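Local structure of rutinosidase (Aspergillus niger, 6I1A) at residues Pro191-Ala196 with Val301-Ile306. The protein hydrolyses flavonoid glycosides such as rutin, releasing the disaccharide rutinose, as a secreted family 5 glycoside hydrolase. Numbering follows the deposited sequence.
Sequences PINEPA and VGEWAI. With EDO (1,2-ethanediol), chain K.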
loop_
_atom_site.group_PDB
_atom_site.type_symbol
_atom_site.label_atom_id
_atom_site.label_comp_id
_atom_site.label_asym_id
_atom_site.label_seq_id
_atom_site.Cartn_x
_atom_site.Cartn_y
_atom_site.Cartn_z
ATOM N N PRO A 191 -4.417 -18.848 -16.943
ATOM C CA PRO A 191 -3.583 -18.616 -18.130
ATOM C C PRO A 191 -2.486 -17.557 -18.034
ATOM O O PRO A 191 -1.748 -17.338 -18.995
ATOM C CB PRO A 191 -4.672 -18.149 -19.132
ATOM C CG PRO A 191 -5.632 -17.379 -18.310
ATOM C CD PRO A 191 -5.743 -18.248 -17.056
ATOM N N ILE A 192 -2.365 -16.920 -16.869
ATOM C CA ILE A 192 -1.252 -15.970 -16.663
ATOM C C ILE A 192 -0.989 -15.881 -15.160
ATOM O O ILE A 192 -1.901 -16.162 -14.356
ATOM C CB ILE A 192 -1.565 -14.579 -17.285
ATOM C CG1 ILE A 192 -0.293 -13.744 -17.537
ATOM C CG2 ILE A 192 -2.589 -13.811 -16.482
ATOM C CD1 ILE A 192 -0.533 -12.614 -18.558
ATOM N N ASN A 193 0.232 -15.455 -14.825
ATOM C CA ASN A 193 0.639 -15.281 -13.411
ATOM C C ASN A 193 1.434 -14.006 -13.270
ATOM O O ASN A 193 2.463 -13.829 -13.954
ATOM C CB ASN A 193 1.483 -16.463 -12.977
ATOM C CG ASN A 193 1.886 -16.328 -11.525
ATOM O OD1 ASN A 193 1.068 -16.582 -10.646
ATOM N ND2 ASN A 193 3.141 -15.930 -11.276
ATOM N N GLU A 194 0.976 -13.070 -12.428
ATOM C CA GLU A 194 1.693 -11.849 -12.033
ATOM C C GLU A 194 2.267 -11.093 -13.235
ATOM O O GLU A 194 3.445 -10.711 -13.237
ATOM C CB GLU A 194 2.746 -12.166 -10.970
ATOM C CG GLU A 194 2.167 -12.697 -9.697
ATOM C CD GLU A 194 3.219 -12.988 -8.631
ATOM O OE1 GLU A 194 4.412 -12.665 -8.788
ATOM O OE2 GLU A 194 2.769 -13.432 -7.495
ATOM N N PRO A 195 1.421 -10.738 -14.230
ATOM C CA PRO A 195 1.900 -9.845 -15.280
ATOM C C PRO A 195 2.234 -8.480 -14.677
ATOM O O PRO A 195 1.483 -7.955 -13.826
ATOM C CB PRO A 195 0.696 -9.771 -16.252
ATOM C CG PRO A 195 -0.505 -10.043 -15.355
ATOM C CD PRO A 195 -0.008 -11.034 -14.339
ATOM N N ALA A 196 3.316 -7.858 -15.125
ATOM C CA ALA A 196 3.769 -6.552 -14.611
ATOM C C ALA A 196 4.638 -5.895 -15.665
ATOM O O ALA A 196 5.595 -6.524 -16.094
ATOM C CB ALA A 196 4.485 -6.742 -13.318
ATOM N N VAL A 301 -7.281 -17.193 -2.891
ATOM C CA VAL A 301 -5.966 -16.634 -2.552
ATOM C C VAL A 301 -4.954 -17.669 -3.005
ATOM O O VAL A 301 -4.554 -18.574 -2.229
ATOM C CB VAL A 301 -5.855 -16.262 -1.067
ATOM C CG1 VAL A 301 -4.467 -15.742 -0.759
ATOM C CG2 VAL A 301 -6.898 -15.220 -0.743
ATOM N N GLY A 302 -4.595 -17.649 -4.289
ATOM C CA GLY A 302 -3.788 -18.738 -4.852
ATOM C C GLY A 302 -2.343 -18.798 -4.415
ATOM O O GLY A 302 -1.700 -19.843 -4.704
ATOM N N GLU A 303 -1.821 -17.751 -3.834
ATOM C CA GLU A 303 -0.473 -17.783 -3.242
ATOM C C GLU A 303 -0.507 -16.899 -2.000
ATOM O O GLU A 303 -1.015 -15.765 -2.046
ATOM C CB GLU A 303 0.627 -17.244 -4.131
ATOM C CG GLU A 303 0.884 -18.045 -5.375
ATOM C CD GLU A 303 2.104 -17.582 -6.144
ATOM O OE1 GLU A 303 2.994 -16.851 -5.575
ATOM O OE2 GLU A 303 2.185 -17.881 -7.362
ATOM N N TRP A 304 0.163 -17.384 -0.955
ATOM C CA TRP A 304 0.459 -16.627 0.280
ATOM C C TRP A 304 1.465 -17.416 1.080
ATOM O O TRP A 304 1.685 -18.620 0.846
ATOM C CB TRP A 304 -0.815 -16.332 1.099
ATOM C CG TRP A 304 -1.366 -17.538 1.807
ATOM C CD1 TRP A 304 -1.930 -18.660 1.292
ATOM C CD2 TRP A 304 -1.351 -17.727 3.248
ATOM N NE1 TRP A 304 -2.322 -19.506 2.308
ATOM C CE2 TRP A 304 -1.970 -18.970 3.512
ATOM C CE3 TRP A 304 -0.892 -16.938 4.311
ATOM C CZ2 TRP A 304 -2.167 -19.410 4.821
ATOM C CZ3 TRP A 304 -1.099 -17.382 5.610
ATOM C CH2 TRP A 304 -1.709 -18.607 5.813
ATOM N N ALA A 305 2.102 -16.742 2.042
ATOM C CA ALA A 305 3.014 -17.373 2.985
ATOM C C ALA A 305 3.117 -16.488 4.206
ATOM O O ALA A 305 2.797 -15.327 4.133
ATOM C CB ALA A 305 4.352 -17.670 2.360
ATOM N N ILE A 306 3.636 -17.050 5.311
ATOM C CA ILE A 306 3.646 -16.348 6.636
ATOM C C ILE A 306 4.925 -15.586 6.912
ATOM O O ILE A 306 4.969 -14.950 7.999
ATOM C CB ILE A 306 3.340 -17.323 7.782
ATOM C CG1 ILE A 306 4.389 -18.396 7.924
ATOM C CG2 ILE A 306 1.952 -17.847 7.664
ATOM C CD1 ILE A 306 4.319 -19.084 9.306
HETATM C C1 EDO K . 6.455 -12.802 -6.037
HETATM O O1 EDO K . 6.204 -13.563 -7.185
HETATM C C2 EDO K . 5.354 -12.988 -5.052
HETATM O O2 EDO K . 4.117 -12.321 -5.431
HETATM O O HOH W 1 3.895 -16.051 -8.490
#
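Glu303 reaches across to Asn193 and Glu194 with its carboxylate. Its CB points toward loop 191-196. CG stands anti to the carbonyl carbon, chi1 -65°, and the chain runs on extended, which carries CD and both oxygens inward. CB and CG meet nothing of the loop. OE1 lies 3.9 Å from Glu194 OE2 and is hydrogen-bonded to Tyr268 OH. OE2 lies 3.7 Å from Asn193 OD1, with the amide and carboxylate planes only 20° apart. These two acceptors do not bond each other. Arg92 joins them, with a salt bridge from NH1 to Glu303 OE2 and a hydrogen bond from NH2 to Asn193 OD1. One water makes a second link: it accepts from Asn193 ND2 at 2.9 Å and donates to Glu303 OE2 at 2.7 Å.

Glu194 holds an ethanediol, probably from the crystallisation liquor. EDO O1 donates to Glu194 OE1 at 2.6 Å, and EDO O2 to Glu194 OE2 at 2.7 Å. His266 ND1 is a further partner of OE2. Glu194 CD and Glu303 CD are 5.3 Å apart. This spacing and the Asn-Glu-Pro sequence are consistent with the acid/base and nucleophile pair of retaining family 5 enzymes, with Glu194 probably the acid/base and Glu303 the nucleophile.

The contact is buried near the centre of the chain, at the C-terminal ends of the TIM-barrel strands, where family 5 enzymes carry their active site. Loop 191-196 follows strand 187-190 and packs on helix 213-233. Strand 299-308 runs parallel to strand 261-269, with helix 317-331 against Val301, Trp304 and Ile306.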